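Local atomic coordinates of sortase (Streptomyces avermitilis, PDB entry 5GO5), a protein that probably acts as a cysteine transpeptidase, a calcium-independent housekeeping sortase thought to attach surface proteins to the bacterial cell wall. Residues Val145-Pro150 with Ile180-Leu185; Ser155-Glu158 with Arg162-Thr165. One frame throughout, in Å; residues are numbered along the deposited sequence.

Interaction 1. Residues Val145-Pro150 with Ile180-Leu185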
ATOM      1  N   VAL A 145     -11.707   1.928 -11.220  1.00 24.87           N
ATOM      2  CA  VAL A 145     -10.331   1.491 -11.488  1.00 25.03           C
ATOM      3  C   VAL A 145      -9.327   2.635 -11.535  1.00 24.13           C
ATOM      4  O   VAL A 145      -8.125   2.390 -11.448  1.00 24.85           O
ATOM      5  CB  VAL A 145     -10.200   0.679 -12.808  1.00 26.99           C
ATOM      6  CG1 VAL A 145     -11.016  -0.598 -12.722  1.00 29.54           C
ATOM      7  CG2 VAL A 145     -10.599   1.529 -14.026  1.00 27.78           C
ATOM      8  N   GLU A 146      -9.801   3.871 -11.681  1.00 21.07           N
ATOM      9  CA  GLU A 146      -8.916   5.034 -11.801  1.00 23.19           C
ATOM     10  C   GLU A 146      -8.132   5.319 -10.522  1.00 20.03           C
ATOM     11  O   GLU A 146      -7.136   6.056 -10.551  1.00 19.45           O
ATOM     12  CB  GLU A 146      -9.688   6.303 -12.180  1.00 28.51           C
ATOM     13  CG  GLU A 146     -10.299   6.259 -13.577  1.00 35.71           C
ATOM     14  CD  GLU A 146     -10.736   7.642 -14.097  1.00 42.84           C
ATOM     15  OE1 GLU A 146     -10.864   7.769 -15.337  1.00 54.40           O
ATOM     16  OE2 GLU A 146     -10.947   8.600 -13.294  1.00 48.87           O
ATOM     17  N   VAL A 147      -8.543   4.728  -9.398  1.00 18.06           N
ATOM     18  CA  VAL A 147      -7.852   4.956  -8.141  1.00 16.93           C
ATOM     19  C   VAL A 147      -6.403   4.514  -8.145  1.00 15.25           C
ATOM     20  O   VAL A 147      -5.635   5.013  -7.307  1.00 14.35           O
ATOM     21  CB  VAL A 147      -8.583   4.328  -6.928  1.00 19.29           C
ATOM     22  CG1 VAL A 147      -9.984   4.927  -6.800  1.00 21.17           C
ATOM     23  CG2 VAL A 147      -8.613   2.821  -7.015  1.00 19.50           C
ATOM     24  N   ILE A 148      -6.021   3.614  -9.053  1.00 14.05           N
ATOM     25  CA  ILE A 148      -4.635   3.132  -9.158  1.00 14.82           C
ATOM     26  C   ILE A 148      -3.870   3.725 -10.301  1.00 14.74           C
ATOM     27  O   ILE A 148      -2.757   3.295 -10.548  1.00 16.71           O
ATOM     28  CB  ILE A 148      -4.535   1.588  -9.203  1.00 16.81           C
ATOM     29  CG1 ILE A 148      -5.114   1.049 -10.528  1.00 19.94           C
ATOM     30  CG2 ILE A 148      -5.196   1.020  -7.955  1.00 17.31           C
ATOM     31  CD1 ILE A 148      -4.815  -0.424 -10.779  1.00 20.19           C
ATOM     32  N   ASP A 149      -4.406   4.764 -10.954  1.00 13.89           N
ATOM     33  CA  ASP A 149      -3.664   5.412 -12.028  1.00 13.81           C
ATOM     34  C   ASP A 149      -2.445   6.184 -11.480  1.00 13.70           C
ATOM     35  O   ASP A 149      -2.336   6.442 -10.261  1.00 13.52           O
ATOM     36  CB  ASP A 149      -4.583   6.419 -12.760  1.00 15.65           C
ATOM     37  CG  ASP A 149      -5.624   5.756 -13.620  1.00 19.51           C
ATOM     38  OD1 ASP A 149      -5.421   4.608 -14.045  1.00 21.50           O
ATOM     39  OD2 ASP A 149      -6.590   6.447 -13.898  1.00 19.86           O
ATOM     40  N   PRO A 150      -1.524   6.579 -12.368  1.00 13.59           N
ATOM     41  CA  PRO A 150      -0.356   7.248 -11.866  1.00 14.51           C
ATOM     42  C   PRO A 150      -0.621   8.513 -11.094  1.00 14.65           C
ATOM     43  O   PRO A 150       0.118   8.789 -10.160  1.00 15.51           O
ATOM     44  CB  PRO A 150       0.465   7.533 -13.148  1.00 15.15           C
ATOM     45  CG  PRO A 150       0.111   6.428 -14.026  1.00 15.21           C
ATOM     46  CD  PRO A 150      -1.350   6.215 -13.787  1.00 15.42           C
ATOM     47  N   ILE A 180     -10.142   3.192   0.066  1.00 14.14           N
ATOM     48  CA  ILE A 180      -8.874   3.535  -0.591  1.00 13.80           C
ATOM     49  C   ILE A 180      -8.164   4.551   0.274  1.00 13.39           C
ATOM     50  O   ILE A 180      -8.779   5.500   0.811  1.00 14.29           O
ATOM     51  CB  ILE A 180      -9.051   4.202  -1.987  1.00 14.20           C
ATOM     52  CG1 ILE A 180     -10.167   3.572  -2.848  1.00 15.42           C
ATOM     53  CG2 ILE A 180      -7.715   4.313  -2.746  1.00 15.16           C
ATOM     54  CD1 ILE A 180      -9.847   2.191  -3.329  1.00 16.22           C
ATOM     55  N   VAL A 181      -6.838   4.423   0.380  1.00 12.47           N
ATOM     56  CA  VAL A 181      -6.006   5.561   0.815  1.00 12.71           C
ATOM     57  C   VAL A 181      -4.890   5.816  -0.205  1.00 11.89           C
ATOM     58  O   VAL A 181      -4.416   4.888  -0.869  1.00 11.46           O
ATOM     59  CB  VAL A 181      -5.360   5.395   2.212  1.00 13.24           C
ATOM     60  CG1 VAL A 181      -6.419   5.377   3.291  1.00 13.78           C
ATOM     61  CG2 VAL A 181      -4.502   4.160   2.279  1.00 12.92           C
ATOM     62  N   TRP A 182      -4.487   7.078  -0.299  1.00 12.08           N
ATOM     63  CA  TRP A 182      -3.382   7.493  -1.104  1.00 11.05           C
ATOM     64  C   TRP A 182      -2.322   8.155  -0.258  1.00 11.20           C
ATOM     65  O   TRP A 182      -2.634   8.965   0.609  1.00 11.12           O
ATOM     66  CB  TRP A 182      -3.807   8.477  -2.209  1.00 12.18           C
ATOM     67  CG  TRP A 182      -4.742   7.924  -3.223  1.00 12.31           C
ATOM     68  CD1 TRP A 182      -4.421   7.226  -4.331  1.00 12.67           C
ATOM     69  CD2 TRP A 182      -6.179   8.025  -3.204  1.00 13.03           C
ATOM     70  NE1 TRP A 182      -5.580   6.892  -5.042  1.00 13.56           N
ATOM     71  CE2 TRP A 182      -6.656   7.408  -4.383  1.00 13.13           C
ATOM     72  CE3 TRP A 182      -7.108   8.626  -2.327  1.00 13.92           C
ATOM     73  CZ2 TRP A 182      -8.018   7.327  -4.683  1.00 14.90           C
ATOM     74  CZ3 TRP A 182      -8.481   8.528  -2.627  1.00 15.35           C
ATOM     75  CH2 TRP A 182      -8.906   7.905  -3.800  1.00 14.73           C
ATOM     76  N   ALA A 183      -1.069   7.878  -0.588  1.00 10.61           N
ATOM     77  CA  ALA A 183       0.079   8.346   0.148  1.00 10.99           C
ATOM     78  C   ALA A 183       1.193   8.801  -0.795  1.00 11.59           C
ATOM     79  O   ALA A 183       1.273   8.348  -1.944  1.00 10.76           O
ATOM     80  CB  ALA A 183       0.575   7.226   1.044  1.00 11.59           C
ATOM     81  N   HIS A 184       2.129   9.589  -0.282  1.00 11.00           N
ATOM     82  CA  HIS A 184       3.316   9.957  -1.029  1.00 11.70           C
ATOM     83  C   HIS A 184       4.599   9.549  -0.271  1.00 10.93           C
ATOM     84  O   HIS A 184       4.598   9.399   0.957  1.00 11.92           O
ATOM     85  CB  HIS A 184       3.375  11.458  -1.319  1.00 12.80           C
ATOM     86  CG  HIS A 184       3.735  12.268  -0.119  1.00 14.05           C
ATOM     87  ND1 HIS A 184       2.806  12.673   0.816  1.00 17.21           N
ATOM     88  CD2 HIS A 184       4.937  12.670   0.347  1.00 16.31           C
ATOM     89  CE1 HIS A 184       3.425  13.308   1.801  1.00 17.70           C
ATOM     90  NE2 HIS A 184       4.712  13.329   1.532  1.00 17.60           N
ATOM     91  N   LEU A 185       5.665   9.345  -1.024  1.00 11.29           N
ATOM     92  CA  LEU A 185       6.934   8.910  -0.450  1.00 11.42           C
ATOM     93  C   LEU A 185       7.562  10.077   0.307  1.00 11.98           C
ATOM     94  O   LEU A 185       7.838  11.132  -0.279  1.00 12.83           O
ATOM     95  CB  LEU A 185       7.871   8.393  -1.522  1.00 12.31           C
ATOM     96  CG  LEU A 185       9.194   7.807  -1.000  1.00 12.61           C
ATOM     97  CD1 LEU A 185       8.950   6.595  -0.097  1.00 12.32           C
ATOM     98  CD2 LEU A 185      10.142   7.528  -2.160  1.00 14.53           C
TER
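The sortase beta barrel carries a long loop between strands 127-140 and 162-167, and a short 3-10 turn in that loop comes down on strand 178-190 where Val147 meets Trp182 and Ile180. This connection would correspond to the beta6/beta7 loop of sortases, and here its turn is fixed to strand 178-190 by one polar bond and a small apolar patch. The polar bond runs from the indole NE1 of Trp182 to the backbone O of Val147, 2.9 Å long and nearly straight, with 168° at the hydrogen. The carbonyl receives it in its own plane, on a lone pair, with a C=O...N angle of 142°, and the oxygen in turn sits at the edge of the indole, close to the ring plane. A buried indole N-H thus finds a backbone acceptor that does not depend on any side chain.

Beside this bond the two methyls of Val147 divide between the two strand residues. CG1, set anti to the carbonyl carbon (chi1 -60°), reaches the benzo rim of Trp182, 3.8 Å from CZ2, while CG2 turns to the end of Ile180, 3.9 Å from CD1. The valine crosses the tryptophan at about a right angle. On the strand itself, CG2 of Ile180 lies 3.5 Å above the indole plane of Trp182, toward the rim near CZ2 and CE2, while NE1 bonds at the edge. Thr165, Thr135 and Pro152 also touch Trp182, while backbone bonds with Asp134 and Thr135 hold its strand to 127-140. Within the turn, Asp149 N donates to Glu146 O at 3.0 Å.

Interaction 2. Residues Ser155-Glu158 with Arg162-Thr165. With SO4 (sulfate ion), chain D.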
ATOM      1  N   SER A 155      -7.345  11.295  -5.695  1.00 18.51           N
ATOM      2  CA  SER A 155      -6.308  11.438  -4.670  1.00 18.25           C
ATOM      3  C   SER A 155      -6.103  12.857  -4.186  1.00 19.71           C
ATOM      4  O   SER A 155      -5.494  13.056  -3.133  1.00 21.12           O
ATOM      5  CB  SER A 155      -4.993  10.902  -5.192  1.00 17.09           C
ATOM      6  OG  SER A 155      -4.510  11.705  -6.286  1.00 15.64           O
ATOM      7  N   GLY A 156      -6.472  13.846  -5.011  1.00 19.97           N
ATOM      8  CA  GLY A 156      -6.092  15.210  -4.739  1.00 20.26           C
ATOM      9  C   GLY A 156      -4.747  15.616  -5.280  1.00 19.47           C
ATOM     10  O   GLY A 156      -4.429  16.808  -5.264  1.00 19.29           O
ATOM     11  N   TYR A 157      -3.928  14.671  -5.767  1.00 16.71           N
ATOM     12  CA  TYR A 157      -2.655  15.040  -6.281  1.00 15.47           C
ATOM     13  C   TYR A 157      -2.903  15.664  -7.665  1.00 18.10           C
ATOM     14  O   TYR A 157      -3.810  15.255  -8.403  1.00 20.65           O
ATOM     15  CB  TYR A 157      -1.719  13.839  -6.468  1.00 15.57           C
ATOM     16  CG  TYR A 157      -1.439  13.071  -5.163  1.00 14.61           C
ATOM     17  CD1 TYR A 157      -1.012  13.735  -4.015  1.00 15.74           C
ATOM     18  CD2 TYR A 157      -1.572  11.695  -5.102  1.00 14.16           C
ATOM     19  CE1 TYR A 157      -0.778  13.032  -2.839  1.00 15.39           C
ATOM     20  CE2 TYR A 157      -1.307  10.994  -3.939  1.00 14.50           C
ATOM     21  CZ  TYR A 157      -0.924  11.667  -2.822  1.00 15.28           C
ATOM     22  OH  TYR A 157      -0.653  10.953  -1.654  1.00 14.65           O
ATOM     23  N   GLU A 158      -2.082  16.629  -7.963  1.00 18.03           N
ATOM     24  CA  GLU A 158      -2.259  17.432  -9.181  1.00 18.90           C
ATOM     25  C   GLU A 158      -1.019  17.435 -10.026  1.00 17.21           C
ATOM     26  O   GLU A 158      -0.813  18.341 -10.833  1.00 14.86           O
ATOM     27  CB  GLU A 158      -2.573  18.851  -8.741  1.00 20.67           C
ATOM     28  CG  GLU A 158      -4.003  19.040  -8.251  1.00 24.31           C
ATOM     29  CD  GLU A 158      -5.042  19.058  -9.381  1.00 26.32           C
ATOM     30  OE1 GLU A 158      -5.081  20.052 -10.165  1.00 25.64           O
ATOM     31  OE2 GLU A 158      -5.824  18.090  -9.487  1.00 27.60           O
ATOM     32  N   ARG A 162       5.754  10.250  -6.301  1.00 11.88           N
ATOM     33  CA  ARG A 162       6.036   8.874  -5.931  1.00 11.85           C
ATOM     34  C   ARG A 162       4.947   8.478  -4.943  1.00 11.60           C
ATOM     35  O   ARG A 162       5.059   8.713  -3.713  1.00 13.04           O
ATOM     36  CB  ARG A 162       7.440   8.716  -5.339  1.00 12.67           C
ATOM     37  CG  ARG A 162       8.548   9.156  -6.298  1.00 13.83           C
ATOM     38  CD  ARG A 162       9.880   9.272  -5.559  1.00 15.64           C
ATOM     39  NE  ARG A 162      10.913   9.781  -6.493  1.00 17.56           N
ATOM     40  CZ  ARG A 162      11.601   9.026  -7.332  1.00 18.65           C
ATOM     41  NH1 ARG A 162      11.478   7.705  -7.366  1.00 19.04           N
ATOM     42  NH2 ARG A 162      12.514   9.591  -8.114  1.00 21.00           N
ATOM     43  N   TYR A 163       3.864   7.929  -5.499  1.00 10.90           N
ATOM     44  CA  TYR A 163       2.693   7.658  -4.697  1.00 10.62           C
ATOM     45  C   TYR A 163       2.543   6.180  -4.370  1.00  9.88           C
ATOM     46  O   TYR A 163       3.141   5.296  -5.007  1.00  9.62           O
ATOM     47  CB  TYR A 163       1.414   8.181  -5.365  1.00 11.10           C
ATOM     48  CG  TYR A 163       1.505   9.626  -5.765  1.00 11.33           C
ATOM     49  CD1 TYR A 163       1.928  10.612  -4.846  1.00 10.94           C
ATOM     50  CD2 TYR A 163       1.146  10.048  -7.021  1.00 11.87           C
ATOM     51  CE1 TYR A 163       2.032  11.940  -5.206  1.00 11.62           C
ATOM     52  CE2 TYR A 163       1.229  11.395  -7.368  1.00 12.33           C
ATOM     53  CZ  TYR A 163       1.661  12.335  -6.467  1.00 12.46           C
ATOM     54  OH  TYR A 163       1.794  13.686  -6.798  1.00 13.32           O
ATOM     55  N   LEU A 164       1.707   5.934  -3.373  1.00 10.34           N
ATOM     56  CA  LEU A 164       1.281   4.602  -2.968  1.00 10.84           C
ATOM     57  C   LEU A 164      -0.227   4.649  -2.759  1.00 11.27           C
ATOM     58  O   LEU A 164      -0.774   5.638  -2.228  1.00 11.07           O
ATOM     59  CB  LEU A 164       2.020   4.158  -1.687  1.00 11.13           C
ATOM     60  CG  LEU A 164       1.518   2.932  -0.947  1.00 11.74           C
ATOM     61  CD1 LEU A 164       2.690   2.256  -0.212  1.00 11.84           C
ATOM     62  CD2 LEU A 164       0.412   3.247   0.006  1.00 12.19           C
ATOM     63  N   THR A 165      -0.901   3.569  -3.156  1.00 10.16           N
ATOM     64  CA  THR A 165      -2.315   3.406  -2.949  1.00 11.08           C
ATOM     65  C   THR A 165      -2.534   2.070  -2.271  1.00 10.70           C
ATOM     66  O   THR A 165      -1.935   1.082  -2.660  1.00 10.32           O
ATOM     67  CB  THR A 165      -3.076   3.437  -4.259  1.00 11.96           C
ATOM     68  OG1 THR A 165      -2.727   4.627  -4.950  1.00 12.68           O
ATOM     69  CG2 THR A 165      -4.596   3.420  -4.052  1.00 12.64           C
TER
HETATM   70  S   SO4 D 303      13.952  13.074  -8.858  1.00 41.00           S
HETATM   71  O1  SO4 D 303      12.638  13.532  -8.309  1.00 42.89           O
HETATM   72  O2  SO4 D 303      14.997  13.989  -8.324  1.00 40.99           O
HETATM   73  O3  SO4 D 303      13.866  13.078 -10.337  1.00 38.73           O
HETATM   74  O4  SO4 D 303      14.327  11.719  -8.423  1.00 36.37           O
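Ser155 OG is held by two backbone groups: it accepts from Tyr157 N at 3.1 Å in a nearly straight bond, and it is also hydrogen-bonded to Pro152 O. The first of these bonds closes an ST turn just before Tyr157, whose side chain heads toward Tyr163. The contact joins the end of the loop that follows strand 127-140 of the sortase fold to the first residues of strand 162-167, the strand that leads to Cys169, the predicted acyl-thioester nucleophile.

Its substance is an offset stack of the two tyrosines. Their planes are only 3° from parallel and the centroids 3.8 Å apart. The rings are slipped by part of a ring width: CE1 of Tyr163 rides 3.4 Å above the Tyr157 plane, over the ring centre, and CD2 of Tyr157 does the same to the other ring. With CG anti to the carbonyl carbon in both (chi1 -60° in Tyr157, -52° in Tyr163), the rings turn to face each other. The side chains run past each other in opposite directions, and OH of Tyr163 comes back to 3.5 Å from CB of Tyr157. At longer range, OH of Tyr157 ends 4.1 Å from CD1 of Tyr163. The Tyr163 hydroxyl is bound to Arg159 O, and OH of Tyr157 to Asp134 OD2; these bonds fix where the ring ends lie, while the face-to-face stack would hold the rings flat.

One residue earlier, the extended chain of Arg162 reaches away from the stack to a sulfate, probably from the crystallisation liquor. Lys92 NZ binds the same ion, and Arg162 NH1 is held by Gly90 O. Arg162 NH2 donates to sulfate O4 at 2.8 Å, a bent bond at the edge of the guanidinium.

Both contacts attach the same long loop to neighbouring strands of one sheet, with interaction 2 nested inside the chain segment that interaction 1 closes. Interaction 1 is buried, and combines an indole-to-carbonyl hydrogen bond with aliphatic packing; interaction 2 is partly buried and relies on ring stacking, its polar ends satisfied by other parts of the chain. Their centres are about 5 Å apart, and the two strands are themselves joined by backbone pairing: Ala183 N lies 2.8 Å from Leu164 O, a probable hydrogen bond, and Leu185 N lies 2.8 Å from Arg162 O, another probable one.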